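Local coordinates for protein serine-threonine phosphatase 2C (Toxoplasma gondii, PDB 2I44) that probably removes phosphate from serine and threonine residues of proteins, as a member of the metal-dependent PP2C phosphatase family, and binds calcium in this crystal, at residues Val76-Ser81 and Asp121-Lys126; Asp157-Met162 and Gly267-Met272; Gly212-Arg217 and Pro224-Tyr229. All coordinates share one frame; numbering follows the deposited sequence.

Contact 1 (Val76-Ser81 and Asp121-Lys126); sequences VPQLIS and DNELVK
Gln78 and Glu123 reach out from two neighbouring helices and meet through a single hydrogen bond. The amide nitrogen NE2 of Gln78 gives an N-H to OE1 of Glu123 at 2.6 Å, a short bond with some bend in it, the angle at the hydrogen being 151°. OE1 lies in the plane of the Gln78 amide, and the donor comes in nearly straight along the C-O bond of the acceptor. The two flat groups are nonetheless turned well away from each other, amide and carboxylate planes standing 68° apart, so they meet at one atom of each and do not stack.

The chains differ in shape. Glu123 carries CG anti to its backbone N (chi1 -164°) and runs on extended, which brings OE1 up to the Gln78 amide. Gln78 is bent at chi2, with its amide end turned to Glu123. The two chains share the gap: in segments 76-81 and 121-126 the nearest CA atoms, those of Gln78 and Glu123, are 9.3 Å apart. Gln78 also lies on Asn119 and Ala120, while Glu123 packs on Leu74.

Deeper between the helices, Leu79 touches Ala112 and Met116, and Leu124 settles on Asn70, Val71 and Leu74. The polar pair thus sits at the surface margin of a largely apolar interface joining helix 66-80 to helix 98-130, part of the helical layer that flanks the central beta-sandwich in the PP2C fold.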
loop_
_atom_site.group_PDB
_atom_site.type_symbol
_atom_site.label_atom_id
_atom_site.label_comp_id
_atom_site.label_asym_id
_atom_site.label_seq_id
_atom_site.Cartn_x
_atom_site.Cartn_y
_atom_site.Cartn_z
ATOM N N VAL A 76 4.227 -5.394 -10.255
ATOM C CA VAL A 76 3.498 -6.236 -11.191
ATOM C C VAL A 76 4.426 -7.271 -11.843
ATOM O O VAL A 76 4.102 -8.464 -11.878
ATOM C CB VAL A 76 2.748 -5.385 -12.251
ATOM C CG1 VAL A 76 2.150 -6.275 -13.324
ATOM C CG2 VAL A 76 1.624 -4.610 -11.568
ATOM N N PRO A 77 5.599 -6.844 -12.344
ATOM C CA PRO A 77 6.497 -7.826 -12.964
ATOM C C PRO A 77 6.894 -8.939 -11.986
ATOM O O PRO A 77 6.873 -10.123 -12.337
ATOM C CB PRO A 77 7.687 -6.976 -13.398
ATOM C CG PRO A 77 7.037 -5.661 -13.723
ATOM C CD PRO A 77 6.102 -5.475 -12.552
ATOM N N GLN A 78 7.243 -8.567 -10.761
ATOM C CA GLN A 78 7.628 -9.560 -9.766
ATOM C C GLN A 78 6.452 -10.467 -9.405
ATOM O O GLN A 78 6.621 -11.669 -9.200
ATOM C CB GLN A 78 8.152 -8.877 -8.499
ATOM C CG GLN A 78 9.554 -8.295 -8.621
ATOM C CD GLN A 78 10.621 -9.360 -8.855
ATOM O OE1 GLN A 78 10.380 -10.552 -8.670
ATOM N NE2 GLN A 78 11.813 -8.926 -9.248
ATOM N N LEU A 79 5.258 -9.886 -9.325
ATOM C CA LEU A 79 4.070 -10.657 -8.982
ATOM C C LEU A 79 3.824 -11.789 -9.969
ATOM O O LEU A 79 3.742 -12.952 -9.582
ATOM C CB LEU A 79 2.832 -9.752 -8.943
ATOM C CG LEU A 79 1.489 -10.475 -8.803
ATOM C CD1 LEU A 79 1.434 -11.199 -7.464
ATOM C CD2 LEU A 79 0.350 -9.474 -8.905
ATOM N N ILE A 80 3.720 -11.447 -11.248
ATOM C CA ILE A 80 3.442 -12.449 -12.259
ATOM C C ILE A 80 4.609 -13.387 -12.588
ATOM O O ILE A 80 4.417 -14.386 -13.273
ATOM C CB ILE A 80 2.904 -11.788 -13.553
ATOM C CG1 ILE A 80 3.969 -10.903 -14.185
ATOM C CG2 ILE A 80 1.663 -10.955 -13.225
ATOM C CD1 ILE A 80 3.473 -10.157 -15.412
ATOM N N SER A 81 5.807 -13.074 -12.105
ATOM C CA SER A 81 6.960 -13.935 -12.343
ATOM C C SER A 81 6.980 -15.003 -11.259
ATOM O O SER A 81 7.782 -15.932 -11.293
ATOM C CB SER A 81 8.259 -13.133 -12.281
ATOM O OG SER A 81 8.305 -12.160 -13.310
ATOM N N ASP A 121 11.342 -6.318 -3.102
ATOM C CA ASP A 121 12.220 -5.591 -2.195
ATOM C C ASP A 121 13.681 -5.947 -2.416
ATOM O O ASP A 121 14.549 -5.084 -2.325
ATOM C CB ASP A 121 11.856 -5.823 -0.728
ATOM C CG ASP A 121 12.571 -4.847 0.196
ATOM O OD1 ASP A 121 12.472 -3.622 -0.052
ATOM O OD2 ASP A 121 13.234 -5.292 1.157
ATOM N N ASN A 122 13.960 -7.215 -2.700
ATOM C CA ASN A 122 15.344 -7.621 -2.938
ATOM C C ASN A 122 15.882 -6.846 -4.131
ATOM O O ASN A 122 16.989 -6.320 -4.091
ATOM C CB ASN A 122 15.447 -9.129 -3.211
ATOM C CG ASN A 122 15.146 -9.961 -1.987
ATOM O OD1 ASN A 122 15.282 -9.492 -0.854
ATOM N ND2 ASN A 122 14.749 -11.212 -2.204
ATOM N N GLU A 123 15.082 -6.756 -5.186
ATOM C CA GLU A 123 15.502 -6.049 -6.385
ATOM C C GLU A 123 15.674 -4.555 -6.111
ATOM O O GLU A 123 16.628 -3.933 -6.581
ATOM C CB GLU A 123 14.485 -6.253 -7.506
ATOM C CG GLU A 123 15.029 -5.877 -8.874
ATOM C CD GLU A 123 13.960 -5.879 -9.944
ATOM O OE1 GLU A 123 12.974 -6.636 -9.794
ATOM O OE2 GLU A 123 14.111 -5.136 -10.937
ATOM N N LEU A 124 14.748 -3.984 -5.351
ATOM C CA LEU A 124 14.828 -2.566 -5.015
ATOM C C LEU A 124 16.094 -2.275 -4.191
ATOM O O LEU A 124 16.843 -1.343 -4.494
ATOM C CB LEU A 124 13.587 -2.131 -4.227
ATOM C CG LEU A 124 13.548 -0.661 -3.794
ATOM C CD1 LEU A 124 13.535 0.233 -5.027
ATOM C CD2 LEU A 124 12.315 -0.399 -2.936
ATOM N N VAL A 125 16.324 -3.078 -3.156
ATOM C CA VAL A 125 17.481 -2.900 -2.285
ATOM C C VAL A 125 18.805 -2.992 -3.045
ATOM O O VAL A 125 19.759 -2.279 -2.727
ATOM C CB VAL A 125 17.471 -3.929 -1.117
ATOM C CG1 VAL A 125 18.769 -3.842 -0.326
ATOM C CG2 VAL A 125 16.279 -3.647 -0.182
ATOM N N LYS A 126 18.872 -3.873 -4.038
ATOM C CA LYS A 126 20.086 -3.998 -4.840
ATOM C C LYS A 126 20.270 -2.715 -5.643
ATOM O O LYS A 126 21.394 -2.291 -5.906
ATOM C CB LYS A 126 19.987 -5.197 -5.788
ATOM C CG LYS A 126 20.037 -6.540 -5.082
ATOM C CD LYS A 126 19.809 -7.677 -6.062
ATOM C CE LYS A 126 19.602 -8.993 -5.334
ATOM N NZ LYS A 126 19.214 -10.070 -6.289
#

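Contact 2 (Asp157-Met162 and Gly267-Met272); sequences DSRIAM and GLWDVM
The indole of Trp269 lies against strand 159-166, and Arg159 crosses it on a slant. The aliphatic part of the arginine does the touching: CB lies 3.4 Å from NE1 of Trp269, and CD sits over one face of the ring, 4.0 Å from CG of Trp269. Because the Arg159 chain is extended from CG to NE, the guanidinium is carried on past the indole, its plane only 18° from that of the ring. There it forms a salt bridge with Asp178 and a cation-pi contact with Phe174, whose ring also meets Trp269 edge-to-face.

The pyrrole N-H of the indole is used as well. NE1 of Trp269 donates to the backbone oxygen O of Arg159 at 3.1 Å, but the bond is far from ideal. Its angle at the hydrogen is 143°, and the donor stands above the carbonyl plane instead of on a lone pair. A weak bond from the same NE1 goes to the backbone oxygen of Ala264.

The strand belongs to one of the two antiparallel sheets of the PP2C beta-sandwich, and the short helix 266-269 follows directly on its neighbour, strand 258-264; Asp266, at the start of that helix, is a calcium ligand.

At the benzo end of the indole, Ala161 presents its methyl, CB coming to 3.6 Å from CH2 of Trp269 at an oblique approach. On the face opposite CD of Arg159 lies Leu268, the residue before Trp269, with CD2 3.7 Å above the ring plane and displaced toward the rim.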
loop_
_atom_site.group_PDB
_atom_site.type_symbol
_atom_site.label_atom_id
_atom_site.label_comp_id
_atom_site.label_asym_id
_atom_site.label_seq_id
_atom_site.Cartn_x
_atom_site.Cartn_y
_atom_site.Cartn_z
ATOM N N ASP A 157 2.548 2.205 7.056
ATOM C CA ASP A 157 1.361 2.822 7.615
ATOM C C ASP A 157 0.388 3.430 6.624
ATOM O O ASP A 157 -0.367 4.328 6.976
ATOM C CB ASP A 157 1.746 3.860 8.668
ATOM C CG ASP A 157 2.722 4.877 8.140
ATOM O OD1 ASP A 157 2.847 5.001 6.904
ATOM O OD2 ASP A 157 3.349 5.561 8.962
ATOM N N SER A 158 0.423 2.969 5.378
ATOM C CA SER A 158 -0.562 3.415 4.396
ATOM C C SER A 158 -1.690 2.417 4.671
ATOM O O SER A 158 -1.435 1.337 5.216
ATOM C CB SER A 158 -0.050 3.252 2.965
ATOM O OG SER A 158 0.916 4.236 2.659
ATOM N N ARG A 159 -2.926 2.749 4.310
ATOM C CA ARG A 159 -4.029 1.842 4.607
ATOM C C ARG A 159 -5.047 1.629 3.500
ATOM O O ARG A 159 -5.155 2.420 2.561
ATOM C CB ARG A 159 -4.788 2.347 5.835
ATOM C CG ARG A 159 -3.940 2.583 7.067
ATOM C CD ARG A 159 -4.763 3.265 8.145
ATOM N NE ARG A 159 -3.992 3.516 9.353
ATOM C CZ ARG A 159 -4.505 4.039 10.463
ATOM N NH1 ARG A 159 -5.792 4.367 10.508
ATOM N NH2 ARG A 159 -3.745 4.231 11.533
ATOM N N ILE A 160 -5.809 0.552 3.646
ATOM C CA ILE A 160 -6.883 0.218 2.719
ATOM C C ILE A 160 -8.182 0.178 3.522
ATOM O O ILE A 160 -8.272 -0.538 4.515
ATOM C CB ILE A 160 -6.676 -1.166 2.056
ATOM C CG1 ILE A 160 -5.380 -1.168 1.241
ATOM C CG2 ILE A 160 -7.867 -1.494 1.152
ATOM C CD1 ILE A 160 -5.147 -2.462 0.469
ATOM N N ALA A 161 -9.171 0.957 3.103
ATOM C CA ALA A 161 -10.464 0.979 3.788
ATOM C C ALA A 161 -11.483 0.259 2.907
ATOM O O ALA A 161 -11.356 0.239 1.678
ATOM C CB ALA A 161 -10.908 2.410 4.049
HETATM N N MSE A 162 -12.491 -0.333 3.532
HETATM C CA MSE A 162 -13.491 -1.077 2.780
HETATM C C MSE A 162 -14.915 -0.749 3.210
HETATM O O MSE A 162 -15.233 -0.741 4.399
HETATM C CB MSE A 162 -13.241 -2.581 2.943
HETATM C CG MSE A 162 -14.076 -3.465 2.022
HETATM SE SE MSE A 162 -13.355 -3.551 0.230
HETATM C CE MSE A 162 -12.441 -5.257 0.392
ATOM N N GLY A 267 -1.397 10.467 4.270
ATOM C CA GLY A 267 -1.703 11.855 3.961
ATOM C C GLY A 267 -3.212 12.038 4.028
ATOM O O GLY A 267 -3.718 13.151 4.234
ATOM N N LEU A 268 -3.935 10.936 3.841
ATOM C CA LEU A 268 -5.391 10.944 3.921
ATOM C C LEU A 268 -5.877 10.454 5.288
ATOM O O LEU A 268 -6.727 11.082 5.921
ATOM C CB LEU A 268 -6.010 10.046 2.844
ATOM C CG LEU A 268 -7.506 9.775 3.084
ATOM C CD1 LEU A 268 -8.300 11.073 2.895
ATOM C CD2 LEU A 268 -8.017 8.707 2.132
ATOM N N TRP A 269 -5.326 9.332 5.741
ATOM C CA TRP A 269 -5.746 8.722 6.998
ATOM C C TRP A 269 -5.401 9.472 8.283
ATOM O O TRP A 269 -6.094 9.327 9.281
ATOM C CB TRP A 269 -5.212 7.289 7.057
ATOM C CG TRP A 269 -5.631 6.484 5.858
ATOM C CD1 TRP A 269 -4.819 5.763 5.025
ATOM C CD2 TRP A 269 -6.966 6.312 5.366
ATOM N NE1 TRP A 269 -5.568 5.152 4.049
ATOM C CE2 TRP A 269 -6.889 5.469 4.236
ATOM C CE3 TRP A 269 -8.220 6.786 5.773
ATOM C CZ2 TRP A 269 -8.022 5.088 3.503
ATOM C CZ3 TRP A 269 -9.356 6.405 5.040
ATOM C CH2 TRP A 269 -9.244 5.563 3.919
ATOM N N ASP A 270 -4.338 10.263 8.279
ATOM C CA ASP A 270 -4.017 11.002 9.491
ATOM C C ASP A 270 -5.139 11.998 9.779
ATOM O O ASP A 270 -5.300 12.459 10.905
ATOM C CB ASP A 270 -2.672 11.724 9.358
ATOM C CG ASP A 270 -1.486 10.767 9.440
ATOM O OD1 ASP A 270 -1.663 9.644 9.972
ATOM O OD2 ASP A 270 -0.377 11.139 8.991
ATOM N N VAL A 271 -5.935 12.298 8.756
ATOM C CA VAL A 271 -7.043 13.230 8.913
ATOM C C VAL A 271 -8.426 12.574 8.933
ATOM O O VAL A 271 -9.246 12.863 9.812
ATOM C CB VAL A 271 -7.039 14.295 7.798
ATOM C CG1 VAL A 271 -8.165 15.280 8.030
ATOM C CG2 VAL A 271 -5.693 15.016 7.761
HETATM N N MSE A 272 -8.676 11.687 7.976
HETATM C CA MSE A 272 -9.977 11.022 7.856
HETATM C C MSE A 272 -10.051 9.578 8.374
HETATM O O MSE A 272 -9.108 8.809 8.227
HETATM C CB MSE A 272 -10.406 11.033 6.386
HETATM C CG MSE A 272 -10.501 12.412 5.754
HETATM SE SE MSE A 272 -11.932 13.446 6.550
HETATM C CE MSE A 272 -11.128 15.209 6.460
#

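Contact 3 (Gly212-Arg217 and Pro224-Tyr229); sequences GDFSFR and PMQLQY
Phe214, at the start of helix 214-219, meets Pro224 where the chain comes back after the helix, in a part of the chain that probably corresponds to the flap subdomain of PP2C phosphatases. Just before it, Asp213 makes no touch across the contact but holds a neighbour that does: its OD2 takes an N-H from NH1 of Arg217 at 3.0 Å, in a nearly straight salt bridge. NH1 approaches on the syn side of OD2 but tilted out of the carboxylate plane, while OD2 lies at the edge of the guanidinium, close to that group's plane.

The ring of Phe214 carries most of the contact. With CG anti to the backbone N (chi1 -176°), it swings toward 224-229 although its CB does not point there. Pro224 crosses it at about a right angle and sets CG over one face, 3.6 Å from the ring centroid and 25° off the normal. This is a CH-pi contact, displaced toward the CD1-CE1 side of the ring. CB of Pro224 joins in, 3.4 Å from CD1 of Phe214, and the backbone O of Pro224 lies 3.4 Å from CE1 of Phe214. Farther along the loop, the aliphatic CG of Gln226 stands 3.8 Å from CE1 of Phe214, approaching obliquely. Arg210 adds a cation-pi contact to the same ring.

One helical turn on, Arg217 brings CB to within 4.0 Å of CB of Pro224, so the proline is touched by both residues. The polar end of Arg217 works elsewhere: besides Asp213, NH1 forms a salt bridge with Asp237.

No hydrogen bond links the two segments. The contact therefore rests mainly on hydrocarbon packing and CH-pi attraction, with the charge of Arg217 engaged by carboxylates while the base of its side chain lies against the buried proline.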
loop_
_atom_site.group_PDB
_atom_site.type_symbol
_atom_site.label_atom_id
_atom_site.label_comp_id
_atom_site.label_asym_id
_atom_site.label_seq_id
_atom_site.Cartn_x
_atom_site.Cartn_y
_atom_site.Cartn_z
ATOM N N GLY A 212 21.444 0.413 14.425
ATOM C CA GLY A 212 22.468 0.263 15.446
ATOM C C GLY A 212 23.680 1.145 15.221
ATOM O O GLY A 212 24.460 1.391 16.144
ATOM N N ASP A 213 23.841 1.628 13.993
ATOM C CA ASP A 213 24.973 2.476 13.645
ATOM C C ASP A 213 24.601 3.958 13.634
ATOM O O ASP A 213 25.425 4.811 13.301
ATOM C CB ASP A 213 25.505 2.070 12.273
ATOM C CG ASP A 213 24.463 2.216 11.181
ATOM O OD1 ASP A 213 23.271 2.373 11.517
ATOM O OD2 ASP A 213 24.832 2.168 9.990
ATOM N N PHE A 214 23.366 4.261 14.020
ATOM C CA PHE A 214 22.884 5.639 14.025
ATOM C C PHE A 214 23.782 6.605 14.773
ATOM O O PHE A 214 24.181 7.640 14.242
ATOM C CB PHE A 214 21.488 5.715 14.639
ATOM C CG PHE A 214 20.876 7.086 14.587
ATOM C CD1 PHE A 214 20.118 7.482 13.489
ATOM C CD2 PHE A 214 21.061 7.983 15.632
ATOM C CE1 PHE A 214 19.551 8.758 13.434
ATOM C CE2 PHE A 214 20.500 9.260 15.588
ATOM C CZ PHE A 214 19.743 9.645 14.485
ATOM N N SER A 215 24.092 6.265 16.017
ATOM C CA SER A 215 24.920 7.131 16.844
ATOM C C SER A 215 26.294 7.372 16.231
ATOM O O SER A 215 26.761 8.505 16.166
ATOM C CB SER A 215 25.065 6.534 18.246
ATOM O OG SER A 215 25.591 7.499 19.142
ATOM N N PHE A 216 26.944 6.311 15.773
ATOM C CA PHE A 216 28.261 6.475 15.176
ATOM C C PHE A 216 28.217 7.310 13.904
ATOM O O PHE A 216 29.075 8.168 13.691
ATOM C CB PHE A 216 28.906 5.111 14.906
ATOM C CG PHE A 216 29.540 4.498 16.124
ATOM C CD1 PHE A 216 30.457 5.229 16.884
ATOM C CD2 PHE A 216 29.236 3.195 16.510
ATOM C CE1 PHE A 216 31.064 4.670 18.013
ATOM C CE2 PHE A 216 29.836 2.623 17.636
ATOM C CZ PHE A 216 30.753 3.363 18.387
ATOM N N ARG A 217 27.217 7.078 13.065
ATOM C CA ARG A 217 27.110 7.844 11.832
ATOM C C ARG A 217 26.745 9.290 12.126
ATOM O O ARG A 217 27.088 10.195 11.360
ATOM C CB ARG A 217 26.081 7.204 10.902
ATOM C CG ARG A 217 26.446 5.775 10.563
ATOM C CD ARG A 217 25.412 5.098 9.703
ATOM N NE ARG A 217 25.337 5.677 8.370
ATOM C CZ ARG A 217 24.866 5.026 7.312
ATOM N NH1 ARG A 217 24.436 3.779 7.448
ATOM N NH2 ARG A 217 24.830 5.618 6.124
ATOM N N PRO A 224 22.304 9.911 9.510
ATOM C CA PRO A 224 21.595 8.629 9.578
ATOM C C PRO A 224 20.096 8.923 9.677
ATOM O O PRO A 224 19.699 9.922 10.283
ATOM C CB PRO A 224 22.159 7.992 10.850
ATOM C CG PRO A 224 22.438 9.183 11.716
ATOM C CD PRO A 224 23.090 10.138 10.735
HETATM N N MSE A 225 19.269 8.072 9.081
HETATM C CA MSE A 225 17.831 8.306 9.109
HETATM C C MSE A 225 17.037 7.315 9.945
HETATM O O MSE A 225 17.508 6.218 10.254
HETATM C CB MSE A 225 17.279 8.331 7.682
HETATM C CG MSE A 225 17.874 9.428 6.799
HETATM SE SE MSE A 225 17.347 11.223 7.366
HETATM C CE MSE A 225 19.012 11.813 8.126
ATOM N N GLN A 226 15.820 7.731 10.288
ATOM C CA GLN A 226 14.885 6.953 11.094
ATOM C C GLN A 226 13.523 6.899 10.406
ATOM O O GLN A 226 13.215 7.723 9.556
ATOM C CB GLN A 226 14.699 7.610 12.458
ATOM C CG GLN A 226 15.949 7.699 13.299
ATOM C CD GLN A 226 15.831 8.748 14.393
ATOM O OE1 GLN A 226 15.765 9.953 14.113
ATOM N NE2 GLN A 226 15.802 8.298 15.643
ATOM N N LEU A 227 12.706 5.928 10.792
ATOM C CA LEU A 227 11.375 5.782 10.218
ATOM C C LEU A 227 10.374 5.573 11.339
ATOM O O LEU A 227 10.722 5.084 12.415
ATOM C CB LEU A 227 11.332 4.586 9.262
ATOM C CG LEU A 227 12.290 4.632 8.070
ATOM C CD1 LEU A 227 12.126 3.373 7.236
ATOM C CD2 LEU A 227 11.993 5.870 7.229
ATOM N N GLN A 228 9.126 5.951 11.095
ATOM C CA GLN A 228 8.100 5.775 12.105
ATOM C C GLN A 228 7.212 4.562 11.844
ATOM O O GLN A 228 6.160 4.407 12.448
ATOM C CB GLN A 228 7.289 7.062 12.257
ATOM C CG GLN A 228 8.099 8.137 12.959
ATOM C CD GLN A 228 7.394 9.474 13.031
ATOM O OE1 GLN A 228 6.995 10.036 12.010
ATOM N NE2 GLN A 228 7.244 9.996 14.243
ATOM N N TYR A 229 7.648 3.711 10.921
ATOM C CA TYR A 229 6.958 2.460 10.638
ATOM C C TYR A 229 8.048 1.387 10.580
ATOM O O TYR A 229 9.183 1.660 10.171
ATOM C CB TYR A 229 6.117 2.529 9.353
ATOM C CG TYR A 229 6.760 3.160 8.146
ATOM C CD1 TYR A 229 7.449 2.387 7.216
ATOM C CD2 TYR A 229 6.640 4.527 7.907
ATOM C CE1 TYR A 229 8.000 2.963 6.070
ATOM C CE2 TYR A 229 7.188 5.109 6.768
ATOM C CZ TYR A 229 7.865 4.320 5.856
ATOM O OH TYR A 229 8.399 4.876 4.722
#

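In the fold
The contacts follow the layers of the fold: contact 1 lies in the helical layer over one sheet, contact 2 joins the other sheet to the short helix that follows strand 258-264, and contact 3 sits farther out on the segment around helix 214-219, probably the flap. Their centres are 25 to 26 Å apart. Contacts 1 and 2 lie on opposite sides of the chain's centre, whereas contact 3 is nested in the loop that contact 2 closes and touches it, OD2 of Asp157 lying 3.6 Å from CD2 of Tyr229. Contact 2 is near the metal site, the Trp269 side chain being about 9 Å from a bound calcium ion.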